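Local coordinates for possible thiamine biosynthesis enzyme (Candida albicans, PDB 2X7Q), which has no established function but adopts the periplasmic binding protein fold of the SsuA/TauA family and may take part in thiamine biosynthesis, at residues Lys220-Ile223 and Asp224-Gln228; Asp274-Thr277 and Ile278-Thr282. The protein carries 1 engineered substitution. All blocks are in the same frame, centred on the assembly; numbering follows the deposited sequence.

Contact 1 of 2, residues Lys220-Ile223 and Asp224-Gln228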
ATOM      1  N   LYS A 220     -19.021  -5.970  -4.728  1.00 14.81           N
ATOM      2  CA  LYS A 220     -18.985  -5.712  -6.167  1.00 14.11           C
ATOM      3  C   LYS A 220     -19.388  -4.272  -6.472  1.00 14.14           C
ATOM      4  O   LYS A 220     -18.696  -3.560  -7.204  1.00 13.02           O
ATOM      5  CB  LYS A 220     -19.902  -6.681  -6.924  1.00 15.33           C
ATOM      6  CG  LYS A 220     -19.984  -6.419  -8.429  1.00 16.48           C
ATOM      7  CD  LYS A 220     -21.007  -7.330  -9.096  1.00 19.74           C
ATOM      8  CE  LYS A 220     -21.148  -7.011 -10.585  1.00 22.25           C
ATOM      9  NZ  LYS A 220     -21.543  -5.582 -10.808  1.00 20.51           N
ATOM     10  N   ASN A 221     -20.520  -3.852  -5.914  1.00 13.84           N
ATOM     11  CA  ASN A 221     -21.004  -2.486  -6.094  1.00 13.66           C
ATOM     12  C   ASN A 221     -20.005  -1.450  -5.580  1.00 13.48           C
ATOM     13  O   ASN A 221     -19.857  -0.374  -6.159  1.00 12.79           O
ATOM     14  CB  ASN A 221     -22.361  -2.300  -5.405  1.00 14.36           C
ATOM     15  CG  ASN A 221     -23.498  -2.923  -6.185  1.00 15.04           C
ATOM     16  OD1 ASN A 221     -23.967  -2.365  -7.176  1.00 16.23           O
ATOM     17  ND2 ASN A 221     -23.942  -4.094  -5.746  1.00 16.61           N
ATOM     18  N   PHE A 222     -19.329  -1.777  -4.483  1.00 12.20           N
ATOM     19  CA  PHE A 222     -18.302  -0.899  -3.935  1.00 12.27           C
ATOM     20  C   PHE A 222     -17.175  -0.708  -4.942  1.00 11.86           C
ATOM     21  O   PHE A 222     -16.723   0.411  -5.175  1.00 10.67           O
ATOM     22  CB  PHE A 222     -17.746  -1.464  -2.625  1.00 12.13           C
ATOM     23  CG  PHE A 222     -16.530  -0.739  -2.120  1.00 11.21           C
ATOM     24  CD1 PHE A 222     -16.653   0.473  -1.460  1.00 11.53           C
ATOM     25  CD2 PHE A 222     -15.265  -1.273  -2.301  1.00 11.21           C
ATOM     26  CE1 PHE A 222     -15.533   1.141  -0.994  1.00 11.51           C
ATOM     27  CE2 PHE A 222     -14.144  -0.610  -1.838  1.00 11.11           C
ATOM     28  CZ  PHE A 222     -14.277   0.598  -1.185  1.00 11.80           C
ATOM     29  N   ILE A 223     -16.724  -1.808  -5.536  1.00 11.70           N
ATOM     30  CA  ILE A 223     -15.667  -1.758  -6.539  1.00 12.00           C
ATOM     31  C   ILE A 223     -16.103  -0.930  -7.744  1.00 12.12           C
ATOM     32  O   ILE A 223     -15.326  -0.137  -8.275  1.00 11.44           O
ATOM     33  CB  ILE A 223     -15.261  -3.170  -7.004  1.00 12.49           C
ATOM     34  CG1 ILE A 223     -14.697  -3.974  -5.830  1.00 13.34           C
ATOM     35  CG2 ILE A 223     -14.245  -3.088  -8.128  1.00 12.48           C
ATOM     36  CD1 ILE A 223     -14.243  -5.368  -6.205  1.00 12.66           C
ATOM     37  N   ASP A 224     -17.348  -1.116  -8.169  1.00 12.08           N
ATOM     38  CA  ASP A 224     -17.899  -0.345  -9.278  1.00 13.17           C
ATOM     39  C   ASP A 224     -17.936   1.143  -8.934  1.00 13.04           C
ATOM     40  O   ASP A 224     -17.675   1.991  -9.784  1.00 13.27           O
ATOM     41  CB  ASP A 224     -19.299  -0.841  -9.643  1.00 13.82           C
ATOM     42  CG  ASP A 224     -19.282  -2.216 -10.276  1.00 16.27           C
ATOM     43  OD1 ASP A 224     -18.194  -2.672 -10.679  1.00 17.47           O
ATOM     44  OD2 ASP A 224     -20.357  -2.839 -10.385  1.00 16.94           O
ATOM     45  N   ALA A 225     -18.257   1.454  -7.683  1.00 11.01           N
ATOM     46  CA  ALA A 225     -18.292   2.838  -7.223  1.00 11.68           C
ATOM     47  C   ALA A 225     -16.886   3.429  -7.233  1.00 11.70           C
ATOM     48  O   ALA A 225     -16.694   4.589  -7.590  1.00 10.65           O
ATOM     49  CB  ALA A 225     -18.896   2.920  -5.831  1.00 11.99           C
ATOM     50  N   VAL A 226     -15.908   2.623  -6.831  1.00 11.23           N
ATOM     51  CA  VAL A 226     -14.510   3.035  -6.859  1.00 10.94           C
ATOM     52  C   VAL A 226     -14.058   3.290  -8.293  1.00 10.11           C
ATOM     53  O   VAL A 226     -13.279   4.204  -8.551  1.00 10.86           O
ATOM     54  CB  VAL A 226     -13.596   1.978  -6.207  1.00 10.80           C
ATOM     55  CG1 VAL A 226     -12.135   2.349  -6.389  1.00  9.25           C
ATOM     56  CG2 VAL A 226     -13.934   1.821  -4.731  1.00 10.65           C
ATOM     57  N   ASN A 227     -14.561   2.485  -9.223  1.00 10.89           N
ATOM     58  CA  ASN A 227     -14.241   2.656 -10.636  1.00 11.33           C
ATOM     59  C   ASN A 227     -14.674   4.028 -11.137  1.00 12.01           C
ATOM     60  O   ASN A 227     -13.962   4.672 -11.905  1.00 11.85           O
ATOM     61  CB  ASN A 227     -14.906   1.560 -11.475  1.00 12.36           C
ATOM     62  CG  ASN A 227     -14.506   1.619 -12.937  1.00 12.85           C
ATOM     63  OD1 ASN A 227     -14.738   2.617 -13.621  1.00 14.71           O
ATOM     64  ND2 ASN A 227     -13.897   0.546 -13.424  1.00 11.48           N
ATOM     65  N   GLN A 228     -15.850   4.466 -10.701  1.00 12.12           N
ATOM     66  CA  GLN A 228     -16.360   5.784 -11.061  1.00 12.76           C
ATOM     67  C   GLN A 228     -15.573   6.872 -10.340  1.00 11.96           C
ATOM     68  O   GLN A 228     -15.335   7.945 -10.892  1.00 11.21           O
ATOM     69  CB  GLN A 228     -17.850   5.896 -10.727  1.00 14.28           C
ATOM     70  CG  GLN A 228     -18.759   5.094 -11.646  1.00 17.05           C
ATOM     71  CD  GLN A 228     -20.228   5.320 -11.358  1.00 18.68           C
ATOM     72  OE1 GLN A 228     -20.638   5.407 -10.202  1.00 18.05           O
ATOM     73  NE2 GLN A 228     -21.032   5.412 -12.412  1.00 22.28           N
TER
HETATM   74  O   HOH W   1     -17.245  -4.869  -9.352  1.00 17.21           O

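Contact 2 of 2, residues Asp274-Thr277 and Ile278-Thr282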
ATOM      1  N   ASP A 274      -4.096  -8.228 -13.042  1.00 12.99           N
ATOM      2  CA  ASP A 274      -2.974  -8.760 -13.803  1.00 13.91           C
ATOM      3  C   ASP A 274      -2.155  -9.718 -12.945  1.00 13.93           C
ATOM      4  O   ASP A 274      -1.398  -9.295 -12.073  1.00 12.67           O
ATOM      5  CB  ASP A 274      -2.095  -7.625 -14.329  1.00 13.81           C
ATOM      6  CG  ASP A 274      -1.040  -8.110 -15.303  1.00 16.45           C
ATOM      7  OD1 ASP A 274      -0.950  -9.337 -15.525  1.00 17.20           O
ATOM      8  OD2 ASP A 274      -0.306  -7.266 -15.852  1.00 19.46           O
ATOM      9  N   TRP A 275      -2.315 -11.012 -13.203  1.00 13.34           N
ATOM     10  CA  TRP A 275      -1.660 -12.052 -12.419  1.00 13.66           C
ATOM     11  C   TRP A 275      -0.140 -11.907 -12.412  1.00 14.13           C
ATOM     12  O   TRP A 275       0.503 -12.118 -11.386  1.00 13.68           O
ATOM     13  CB  TRP A 275      -2.055 -13.431 -12.949  1.00 14.20           C
ATOM     14  CG  TRP A 275      -1.651 -14.558 -12.052  1.00 14.60           C
ATOM     15  CD1 TRP A 275      -0.551 -15.360 -12.180  1.00 15.69           C
ATOM     16  CD2 TRP A 275      -2.339 -15.012 -10.876  1.00 14.83           C
ATOM     17  NE1 TRP A 275      -0.517 -16.283 -11.162  1.00 16.12           N
ATOM     18  CE2 TRP A 275      -1.600 -16.088 -10.353  1.00 15.95           C
ATOM     19  CE3 TRP A 275      -3.509 -14.607 -10.228  1.00 14.32           C
ATOM     20  CZ2 TRP A 275      -1.999 -16.771  -9.200  1.00 16.71           C
ATOM     21  CZ3 TRP A 275      -3.898 -15.285  -9.087  1.00 15.06           C
ATOM     22  CH2 TRP A 275      -3.146 -16.354  -8.585  1.00 14.44           C
ATOM     23  N   ASP A 276       0.429 -11.537 -13.555  1.00 13.80           N
ATOM     24  CA  ASP A 276       1.879 -11.428 -13.693  1.00 16.66           C
ATOM     25  C   ASP A 276       2.486 -10.385 -12.756  1.00 16.52           C
ATOM     26  O   ASP A 276       3.546 -10.610 -12.173  1.00 17.12           O
ATOM     27  CB  ASP A 276       2.256 -11.112 -15.143  1.00 18.06           C
ATOM     28  CG  ASP A 276       3.750 -10.899 -15.325  1.00 20.21           C
ATOM     29  OD1 ASP A 276       4.525 -11.848 -15.077  1.00 20.54           O
ATOM     30  OD2 ASP A 276       4.149  -9.780 -15.713  1.00 25.13           O
ATOM     31  N   THR A 277       1.816  -9.246 -12.616  1.00 14.80           N
ATOM     32  CA  THR A 277       2.356  -8.137 -11.833  1.00 15.48           C
ATOM     33  C   THR A 277       1.970  -8.197 -10.357  1.00 16.07           C
ATOM     34  O   THR A 277       2.762  -7.824  -9.491  1.00 17.81           O
ATOM     35  CB  THR A 277       1.932  -6.770 -12.416  1.00 15.33           C
ATOM     36  OG1 THR A 277       2.571  -5.716 -11.686  1.00 17.02           O
ATOM     37  CG2 THR A 277       0.424  -6.593 -12.329  1.00 14.06           C
ATOM     38  N   ILE A 278       0.759  -8.668 -10.073  1.00 12.88           N
ATOM     39  CA  ILE A 278       0.270  -8.739  -8.698  1.00 13.41           C
ATOM     40  C   ILE A 278       0.800  -9.964  -7.953  1.00 12.74           C
ATOM     41  O   ILE A 278       1.137  -9.884  -6.771  1.00 12.38           O
ATOM     42  CB  ILE A 278      -1.272  -8.746  -8.644  1.00 11.53           C
ATOM     43  CG1 ILE A 278      -1.832  -7.409  -9.137  1.00 11.86           C
ATOM     44  CG2 ILE A 278      -1.756  -9.033  -7.232  1.00 10.55           C
ATOM     45  CD1 ILE A 278      -1.445  -6.224  -8.277  1.00 10.96           C
ATOM     46  N   VAL A 279       0.878 -11.093  -8.651  1.00 12.30           N
ATOM     47  CA  VAL A 279       1.292 -12.351  -8.033  1.00 13.34           C
ATOM     48  C   VAL A 279       2.715 -12.771  -8.406  1.00 14.46           C
ATOM     49  O   VAL A 279       3.590 -12.873  -7.543  1.00 14.31           O
ATOM     50  CB  VAL A 279       0.330 -13.491  -8.400  1.00 12.23           C
ATOM     51  CG1 VAL A 279       0.848 -14.820  -7.859  1.00 15.68           C
ATOM     52  CG2 VAL A 279      -1.058 -13.193  -7.873  1.00 13.01           C
ATOM     53  N   VAL A 280       2.942 -13.013  -9.694  1.00 14.41           N
ATOM     54  CA  VAL A 280       4.221 -13.538 -10.170  1.00 15.63           C
ATOM     55  C   VAL A 280       5.421 -12.697  -9.730  1.00 15.44           C
ATOM     56  O   VAL A 280       6.291 -13.180  -9.006  1.00 16.16           O
ATOM     57  CB  VAL A 280       4.241 -13.684 -11.707  1.00 16.32           C
ATOM     58  CG1 VAL A 280       5.608 -14.157 -12.176  1.00 18.32           C
ATOM     59  CG2 VAL A 280       3.154 -14.640 -12.161  1.00 17.17           C
ATOM     60  N   LYS A 281       5.462 -11.441 -10.166  1.00 15.86           N
ATOM     61  CA  LYS A 281       6.574 -10.550  -9.842  1.00 14.93           C
ATOM     62  C   LYS A 281       6.742 -10.378  -8.332  1.00 16.06           C
ATOM     63  O   LYS A 281       7.863 -10.335  -7.826  1.00 14.42           O
ATOM     64  CB  LYS A 281       6.390  -9.182 -10.506  1.00 16.69           C
ATOM     65  CG  LYS A 281       6.244  -9.223 -12.022  1.00 18.01           C
ATOM     66  CD  LYS A 281       5.965  -7.837 -12.594  1.00 19.64           C
ATOM     67  CE  LYS A 281       7.244  -7.037 -12.816  1.00 22.03           C
ATOM     68  NZ  LYS A 281       7.971  -7.452 -14.050  1.00 27.84           N
ATOM     69  N   THR A 282       5.624 -10.276  -7.616  1.00 13.79           N
ATOM     70  CA  THR A 282       5.658 -10.072  -6.171  1.00 13.93           C
ATOM     71  C   THR A 282       6.322 -11.242  -5.445  1.00 14.21           C
ATOM     72  O   THR A 282       7.218 -11.046  -4.625  1.00 13.93           O
ATOM     73  CB  THR A 282       4.248  -9.848  -5.590  1.00 13.60           C
ATOM     74  OG1 THR A 282       3.636  -8.724  -6.233  1.00 13.55           O
ATOM     75  CG2 THR A 282       4.322  -9.592  -4.093  1.00 13.68           C
TER

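Contact 1 of 2, residues Lys220-Ile223 and Asp224-Gln228
Phe-222 and Val-226, one turn apart on an alpha helix, make up the tightly packed side of this contact. The CG2 methyl of Val-226 sits over one face of the Phe-222 ring, 3.9 Å from the centroid and shifted toward the rim, a CH-pi contact. The flat ring offers a face that the CG2 branch of a valine one turn later can cover. Beneath them the helix closes by regular i to i+4 bonds, such as Val-226 N to Phe-222 O at 2.9 Å.

The partly exposed side is polar and looser. Lys-220 stretches out with its first three torsions near 180° and bends only at the last (chi4 -58°), which turns NZ back to Asp-224 OD2 at 3.0 Å. This salt bridge uses the syn lone pair of OD2. The other oxygen, Asp-224 OD1, takes a water at 2.7 Å that also lies 2.9 Å from Lys-220 O, a carbonyl already bonded to Asp-224 N. A long, flexible lysine and a short aspartate four residues later can thus pair while both stay in touch with solvent.

Helix 216-235 presses Phe-222 onto Leu-17 and Val-19 of strand 17-21, Ala-225 touches Tyr-39 of helix 38-41, and Ile-223 rests on Ile-268 of a loop.

Contact 2 of 2, residues Asp274-Thr277 and Ile278-Thr282
Trp-275 and Val-279 pack together in the first turns of helix 275-289, which opens with an N-cap aspartate and soon widens into a pi-type turn. Asp-274 supplies the cap: its OD1 accepts Asp-276 N at 3.3 Å, the donor lying above the carboxylate plane. An aspartate suits this place because its short side chain can reach a backbone N-H that has no carbonyl in a preceding turn.

Ile-278 comes first in the second segment. Its N bonds to Asp-274 O at 3.0 Å, while its branched side chain is buried against Thr-74 and Ile-78 of helix 74-82.

Val-279 follows, with CG2 almost squarely above the six-membered ring of Trp-275, 3.5 Å from the centroid and 5° off the ring normal. CG1 reaches the same indole near CE2 and CZ2, so both valine branches serve the broad ring, which also makes a cation-pi contact with Lys-309.

At Val-280 the turn widens. Trp-275 O accepts both Val-279 N at 2.9 Å and Val-280 N at 3.1 Å, the latter an i to i+5 bond. Val-280 CG2 meets Trp-275 CD1, the two side chains crossing at about a right angle.

Lys-281 continues the wider spacing, its N bonding to Asp-276 O. Its first two torsions (chi1 -57°, chi2 176°) lay CD 3.7 Å from Thr-277 CA, and bends at the next two then turn CE and NZ. An exposed lysine can rest its methylenes on the helix in this way, while NZ ends 4.8 Å from Asp-276 OD2, too far for a salt bridge but probably near enough for mild attraction.

Thr-282 ends the segment in a buried place, where its hydroxyl needs a local acceptor: OG1 donates to Ile-278 O at 2.8 Å, from above the carbonyl plane.

Contact 1 comes first along the chain, on helix 216-235, and closes before contact 2 opens on helix 275-289. Their centres lie 22 Å apart and their nearest atoms about 12 Å, so they do not touch. Both helices belong to the largely helical part that follows the last strand, 203-208. Contact 1 packs on strand 17-21, in the sheet that also contains 203-208, whereas contact 2 lies against helix 74-82, which directly follows strand 69-73 of that sheet, and against helix 296-306. The C-terminal helices thereby return to elements built from the start of the chain, joining distant sequence in one lobe of the two-lobed periplasmic binding protein fold.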